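Local atomic coordinates of nitroreductase family protein (Lactobacillus plantarum, PDB entry 4QLX), a protein that is an FMN-dependent enone reductase that probably converts 10-oxo-11-octadecenoic acid to 10-oxooctadecanoic acid in the saturation of polyunsaturated fatty acids. Residues I34-D37 against E38-K41; L181-P185 against K186-P190; T207-A211 against K212-D216. All blocks are in the same frame, centred on the assembly; numbering follows the deposited sequence.

Contact 1 (I34-D37 against E38-K41); sequences IGRD and ELQK
Glu38 OE1 sits beside the CG2 methyl of Ile34 and is gripped by two polar partners, the hydroxyl of Tyr164 and a water whose oxygen lies 2.7 Å from Glu38 OE1 and which donates to it. The setting is the first turn of helix 36-46, with Gly35 at the N-cap. In a classical capping box the acid three residues after the N-cap would take the N-cap amide directly. Here the water stands between them, accepting from Gly35 N at 2.8 Å, and glycine has no side chain to return the bond. Glu38 reaches the water because its CG is anti to the backbone N (chi1 -175°) and the rest of the chain runs extended. Its other oxygen, OE2, bonds His162 ND1, so both oxygens of the carboxylate are fixed. A negative group at this end of a helix would probably be favoured by the helix dipole.

The apolar half of the cap is a hydrophobic staple: Ile34, just before the N-cap, meets Leu39 five residues on, with Ile34 CG2 3.9 Å from Leu39 CG. Both residues are buried, and Ile34 also touches Ser88 and Tyr164. Behind the staple the helix proper begins with Leu39 N to Gly35 O at 3.0 Å, followed by Gln40 N to Arg36 O at 2.9 Å. Arg36 NH2 forms a salt bridge with Asp64 OD1.

On the exposed flank, Asp37 and Gln40 run side by side in the same direction, their carboxylate and amide planes 33° apart. Asp37 OD1 and Gln40 OE1, both acceptors, stay 3.8 Å from each other, and a second water donates to Gln40 OE1 at 2.8 Å.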
# COMPACT_ATOMS: atom_id res chain seq x y z
N ILE A 34 -23.26 0.39 -3.28
CA ILE A 34 -22.40 0.31 -4.44
C ILE A 34 -22.70 -1.00 -5.16
O ILE A 34 -22.68 -2.06 -4.54
CB ILE A 34 -20.92 0.41 -4.03
CG1 ILE A 34 -20.69 1.73 -3.28
CG2 ILE A 34 -20.00 0.31 -5.26
CD1 ILE A 34 -19.38 1.80 -2.50
N GLY A 35 -23.02 -0.92 -6.45
CA GLY A 35 -23.26 -2.10 -7.26
C GLY A 35 -22.05 -3.03 -7.26
O GLY A 35 -20.92 -2.57 -7.15
N ARG A 36 -22.30 -4.33 -7.36
CA ARG A 36 -21.20 -5.30 -7.32
C ARG A 36 -20.32 -5.17 -8.56
O ARG A 36 -19.15 -5.54 -8.54
CB ARG A 36 -21.74 -6.72 -7.17
CG ARG A 36 -22.28 -7.01 -5.78
CD ARG A 36 -22.73 -8.44 -5.64
NE ARG A 36 -22.97 -8.82 -4.25
CZ ARG A 36 -23.23 -10.06 -3.86
NH1 ARG A 36 -23.28 -11.04 -4.75
NH2 ARG A 36 -23.43 -10.34 -2.58
N ASP A 37 -20.87 -4.63 -9.63
CA ASP A 37 -20.06 -4.43 -10.82
C ASP A 37 -19.03 -3.33 -10.56
O ASP A 37 -17.87 -3.46 -10.95
CB ASP A 37 -20.93 -4.10 -12.03
CG ASP A 37 -21.83 -5.26 -12.42
OD1 ASP A 37 -21.49 -6.42 -12.08
OD2 ASP A 37 -22.89 -5.02 -13.04
N GLU A 38 -19.43 -2.26 -9.89
CA GLU A 38 -18.45 -1.23 -9.55
C GLU A 38 -17.47 -1.74 -8.49
O GLU A 38 -16.28 -1.40 -8.53
CB GLU A 38 -19.11 0.07 -9.07
CG GLU A 38 -18.09 1.18 -8.83
CD GLU A 38 -18.70 2.53 -8.50
OE1 GLU A 38 -19.88 2.57 -8.10
OE2 GLU A 38 -17.99 3.55 -8.63
N LEU A 39 -17.94 -2.57 -7.57
CA LEU A 39 -17.03 -3.16 -6.58
C LEU A 39 -15.96 -4.00 -7.27
O LEU A 39 -14.79 -3.95 -6.89
CB LEU A 39 -17.79 -4.02 -5.57
CG LEU A 39 -18.63 -3.31 -4.50
CD1 LEU A 39 -19.39 -4.35 -3.68
CD2 LEU A 39 -17.76 -2.46 -3.57
N GLN A 40 -16.37 -4.77 -8.28
CA GLN A 40 -15.43 -5.61 -9.04
C GLN A 40 -14.44 -4.75 -9.79
O GLN A 40 -13.27 -5.10 -9.92
CB GLN A 40 -16.18 -6.50 -10.04
CG GLN A 40 -17.02 -7.57 -9.41
CD GLN A 40 -17.62 -8.52 -10.44
OE1 GLN A 40 -18.14 -8.10 -11.49
NE2 GLN A 40 -17.55 -9.80 -10.15
N LYS A 41 -14.93 -3.63 -10.33
CA LYS A 41 -14.09 -2.67 -11.01
C LYS A 41 -13.01 -2.08 -10.08
O LYS A 41 -11.85 -1.98 -10.46
CB LYS A 41 -14.94 -1.55 -11.60
CG LYS A 41 -14.41 -1.01 -12.91
CD LYS A 41 -14.42 -2.11 -13.97
CE LYS A 41 -13.38 -1.86 -15.05
NZ LYS A 41 -13.15 -3.09 -15.89
O HOH W 1 -22.25 1.39 -7.92
O HOH W 2 -17.65 -5.97 -13.19

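Contact 2 (L181-P185 against K186-P190); sequences LGLDP and KRYVP
Asp184 O takes two backbone bonds, from Arg187 N at 3.0 Å and from Tyr188 N at 2.9 Å, and the two come in differently: the first donor stands well above the carbonyl plane, the second almost straight ahead of the oxygen. Asp184 OD1 accepts from Lys186 N at 3.0 Å, the donor standing above the carboxylate plane. Together these make an Asx motif: an Asx turn through OD1, with the backbone oxygen of the same residue bonding the amides three and four residues on. With CG anti to the backbone N (chi1 -172°), the aspartate lies beside Lys186 and its OD1 also touches Lys186 CB.

Further out, Leu183 CB packs obliquely on the Tyr188 ring, 3.8 Å from CD2, while Arg187 CG sits over the centre of one ring face. Tyr188 OH lies above the rim of the Arg187 guanidinium, whose NE is engaged in a salt bridge with Asp96. A water donates to both Pro185 O and Tyr188 O, bridging the turn.

The turn carries the chain from the Schellman end of helix 177-181, at Gly182, into strand 188-197. Leu183 packs against Ile178 of that helix, Ala94 of strand 89-96 and His59 and Val61 of strand 58-63.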
# COMPACT_ATOMS: atom_id res chain seq x y z
N LEU A 181 -15.13 -17.12 6.83
CA LEU A 181 -15.28 -16.73 5.42
C LEU A 181 -15.44 -17.96 4.51
O LEU A 181 -15.69 -17.82 3.31
CB LEU A 181 -14.08 -15.89 4.97
CG LEU A 181 -13.85 -14.55 5.68
CD1 LEU A 181 -12.58 -13.89 5.17
CD2 LEU A 181 -15.03 -13.62 5.51
N GLY A 182 -15.30 -19.15 5.09
CA GLY A 182 -15.44 -20.38 4.32
C GLY A 182 -14.22 -20.64 3.45
O GLY A 182 -14.30 -21.38 2.47
N LEU A 183 -13.09 -20.04 3.81
CA LEU A 183 -11.85 -20.18 3.05
C LEU A 183 -11.00 -21.33 3.59
O LEU A 183 -11.10 -21.66 4.76
CB LEU A 183 -11.06 -18.88 3.09
CG LEU A 183 -11.64 -17.66 2.37
CD1 LEU A 183 -10.76 -16.43 2.62
CD2 LEU A 183 -11.78 -17.92 0.87
N ASP A 184 -10.17 -21.91 2.73
CA ASP A 184 -9.26 -22.99 3.07
C ASP A 184 -8.24 -22.54 4.11
O ASP A 184 -7.36 -21.73 3.82
CB ASP A 184 -8.55 -23.48 1.81
CG ASP A 184 -7.72 -24.76 2.03
OD1 ASP A 184 -7.57 -25.24 3.17
OD2 ASP A 184 -7.21 -25.28 1.01
N PRO A 185 -8.35 -23.08 5.33
CA PRO A 185 -7.44 -22.72 6.42
C PRO A 185 -6.00 -23.17 6.18
O PRO A 185 -5.07 -22.57 6.70
CB PRO A 185 -8.04 -23.44 7.62
CG PRO A 185 -8.79 -24.58 7.05
CD PRO A 185 -9.36 -24.06 5.77
N LYS A 186 -5.83 -24.23 5.41
CA LYS A 186 -4.51 -24.68 4.99
C LYS A 186 -3.82 -23.62 4.13
O LYS A 186 -2.59 -23.55 4.10
CB LYS A 186 -4.59 -25.98 4.20
CG LYS A 186 -4.94 -27.23 4.98
CD LYS A 186 -4.74 -28.46 4.10
CE LYS A 186 -3.27 -28.58 3.66
NZ LYS A 186 -3.08 -28.70 2.17
N ARG A 187 -4.62 -22.82 3.44
CA ARG A 187 -4.14 -21.96 2.36
C ARG A 187 -4.09 -20.47 2.69
O ARG A 187 -3.11 -19.78 2.41
CB ARG A 187 -5.03 -22.16 1.13
CG ARG A 187 -4.59 -21.34 -0.05
CD ARG A 187 -5.37 -21.66 -1.30
NE ARG A 187 -4.76 -21.03 -2.47
CZ ARG A 187 -5.23 -21.15 -3.71
NH1 ARG A 187 -6.32 -21.88 -3.93
NH2 ARG A 187 -4.61 -20.54 -4.71
N TYR A 188 -5.17 -19.97 3.27
CA TYR A 188 -5.35 -18.52 3.40
C TYR A 188 -5.09 -18.01 4.82
O TYR A 188 -5.42 -18.66 5.80
CB TYR A 188 -6.77 -18.15 2.96
CG TYR A 188 -7.01 -18.42 1.50
CD1 TYR A 188 -6.41 -17.63 0.53
CD2 TYR A 188 -7.84 -19.45 1.09
CE1 TYR A 188 -6.63 -17.87 -0.82
CE2 TYR A 188 -8.07 -19.69 -0.26
CZ TYR A 188 -7.46 -18.89 -1.20
OH TYR A 188 -7.68 -19.14 -2.54
N VAL A 189 -4.47 -16.83 4.90
CA VAL A 189 -4.25 -16.15 6.18
C VAL A 189 -4.96 -14.79 6.20
O VAL A 189 -4.91 -14.03 5.23
CB VAL A 189 -2.74 -15.97 6.47
CG1 VAL A 189 -2.05 -17.34 6.60
CG2 VAL A 189 -2.07 -15.13 5.39
N PRO A 190 -5.61 -14.45 7.32
CA PRO A 190 -6.32 -13.18 7.35
C PRO A 190 -5.37 -11.99 7.47
O PRO A 190 -4.36 -12.10 8.17
CB PRO A 190 -7.20 -13.30 8.59
CG PRO A 190 -6.45 -14.23 9.48
CD PRO A 190 -5.68 -15.17 8.61
O HOH W 3 -5.74 -20.37 7.72

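Contact 3 (T207-A211 against K212-D216)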
# COMPACT_ATOMS: atom_id res chain seq x y z
N THR A 207 -36.14 23.98 4.24
CA THR A 207 -36.66 25.33 4.13
C THR A 207 -38.03 25.42 4.77
O THR A 207 -38.62 24.40 5.12
CB THR A 207 -36.77 25.77 2.65
OG1 THR A 207 -37.65 24.87 1.96
CG2 THR A 207 -35.41 25.77 1.97
N ARG A 208 -38.53 26.64 4.90
CA ARG A 208 -39.92 26.88 5.29
C ARG A 208 -40.56 27.83 4.29
O ARG A 208 -39.89 28.73 3.79
CB ARG A 208 -40.01 27.46 6.70
CG ARG A 208 -39.56 26.53 7.81
CD ARG A 208 -40.39 25.25 7.81
NE ARG A 208 -39.98 24.35 8.89
CZ ARG A 208 -39.00 23.46 8.79
NH1 ARG A 208 -38.34 23.32 7.63
NH2 ARG A 208 -38.70 22.69 9.83
N TYR A 209 -41.84 27.62 4.00
CA TYR A 209 -42.61 28.64 3.31
C TYR A 209 -42.57 29.90 4.16
O TYR A 209 -42.34 29.82 5.37
CB TYR A 209 -44.06 28.21 3.08
CG TYR A 209 -44.25 26.90 2.36
CD1 TYR A 209 -43.62 26.64 1.15
CD2 TYR A 209 -45.07 25.92 2.89
CE1 TYR A 209 -43.81 25.42 0.49
CE2 TYR A 209 -45.26 24.72 2.25
CZ TYR A 209 -44.64 24.47 1.06
OH TYR A 209 -44.85 23.26 0.45
N ASP A 210 -42.80 31.06 3.56
CA ASP A 210 -42.90 32.24 4.38
C ASP A 210 -44.24 32.18 5.10
O ASP A 210 -45.28 31.90 4.48
CB ASP A 210 -42.75 33.51 3.55
CG ASP A 210 -42.78 34.74 4.41
OD1 ASP A 210 -41.71 35.14 4.93
OD2 ASP A 210 -43.88 35.29 4.60
N ALA A 211 -44.22 32.39 6.41
CA ALA A 211 -45.40 32.10 7.22
C ALA A 211 -46.56 33.05 6.93
O ALA A 211 -47.72 32.75 7.26
CB ALA A 211 -45.03 32.13 8.69
N LYS A 212 -46.26 34.20 6.33
CA LYS A 212 -47.31 35.15 5.93
C LYS A 212 -48.25 34.51 4.91
O LYS A 212 -49.43 34.84 4.84
CB LYS A 212 -46.70 36.44 5.36
CG LYS A 212 -45.91 37.28 6.33
CD LYS A 212 -45.28 38.46 5.61
CE LYS A 212 -44.70 39.50 6.55
NZ LYS A 212 -43.40 39.08 7.14
N THR A 213 -47.71 33.60 4.12
CA THR A 213 -48.47 32.85 3.13
C THR A 213 -49.54 31.96 3.76
O THR A 213 -50.63 31.74 3.20
CB THR A 213 -47.54 31.99 2.27
OG1 THR A 213 -46.75 32.84 1.41
CG2 THR A 213 -48.31 31.01 1.41
N GLN A 214 -49.23 31.45 4.93
CA GLN A 214 -50.12 30.50 5.58
C GLN A 214 -50.92 31.15 6.70
O GLN A 214 -51.47 30.45 7.56
CB GLN A 214 -49.33 29.34 6.13
CG GLN A 214 -48.51 28.65 5.08
CD GLN A 214 -47.62 27.61 5.68
OE1 GLN A 214 -46.63 27.93 6.36
NE2 GLN A 214 -47.97 26.35 5.49
N THR A 215 -50.99 32.48 6.69
CA THR A 215 -51.67 33.21 7.75
C THR A 215 -52.75 34.17 7.23
O THR A 215 -52.53 34.89 6.25
CB THR A 215 -50.67 34.01 8.59
OG1 THR A 215 -49.68 33.13 9.13
CG2 THR A 215 -51.39 34.76 9.73
N ASP A 216 -53.92 34.16 7.87
CA ASP A 216 -54.97 35.14 7.62
C ASP A 216 -55.24 35.90 8.91
O ASP A 216 -55.12 35.33 9.99
CB ASP A 216 -56.28 34.49 7.17
CG ASP A 216 -56.12 33.62 5.94
OD1 ASP A 216 -55.42 34.04 4.98
OD2 ASP A 216 -56.70 32.52 5.93
O HOH W 4 -41.35 38.21 5.80
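Tyr209 meets Gln214 at an edge: the amide NE2 lies near the ring plane, 3.9 Å from Tyr209 CD2, and the ring and amide planes are almost perpendicular. This is a loose surface contact beside a compact turn. Just before it, Arg208, a residue known to bind FMN although none is bound to it here, turns back so that NH1 donates to Thr207 O at 2.7 Å.

Asp210, next along, organises that turn as an Asx motif. Its carboxylate, swung anti to the backbone N (chi1 -177°), brings OD2 to Lys212 N at 3.1 Å, with the donor above the carboxylate plane. Its carbonyl oxygen meanwhile accepts from Thr213 N at 3.0 Å. Lys212 NZ stops 4.6 Å from OD2, beyond salt-bridge range, and a water takes up the link by accepting from NZ and donating to Asp210 OD1.

Ala211 O, the last polar atom of this segment, is held by two donors on opposite faces of its plane: Gln214 N at 3.1 Å and the hydroxyl of Thr215, OG1, at 2.7 Å.

All the touching residues are exposed, and crystal neighbours touch the tail here, so its conformation may owe something to packing. Strand 188-197 is the last regular element before this tail, and the contact's centre lies about 50 Å from that of the chain; no other chain of the assembly touches the segments.

The three contacts follow one another along the chain without touching. Contacts 1 and 2 both lie within the nitroreductase family region, in the folded body of the chain, their centres about 24 Å apart and nearest atoms about 12 Å. Neither lies at an annotated site, although Pro190, at the end of contact 2, touches Ile172 and Phe174 of the 10-oxooctadecanoic acid pocket. Contact 3 stands on the extended tail, its centre about 46 Å from that of contact 1 and, across the chain's centre from contact 2, about 63 Å from that one. It contains Arg208, an FMN-binding residue, though no FMN is bound there to this chain. Contacts 2 and 3 share the Asx motif, one leading into a strand, the other within a tail.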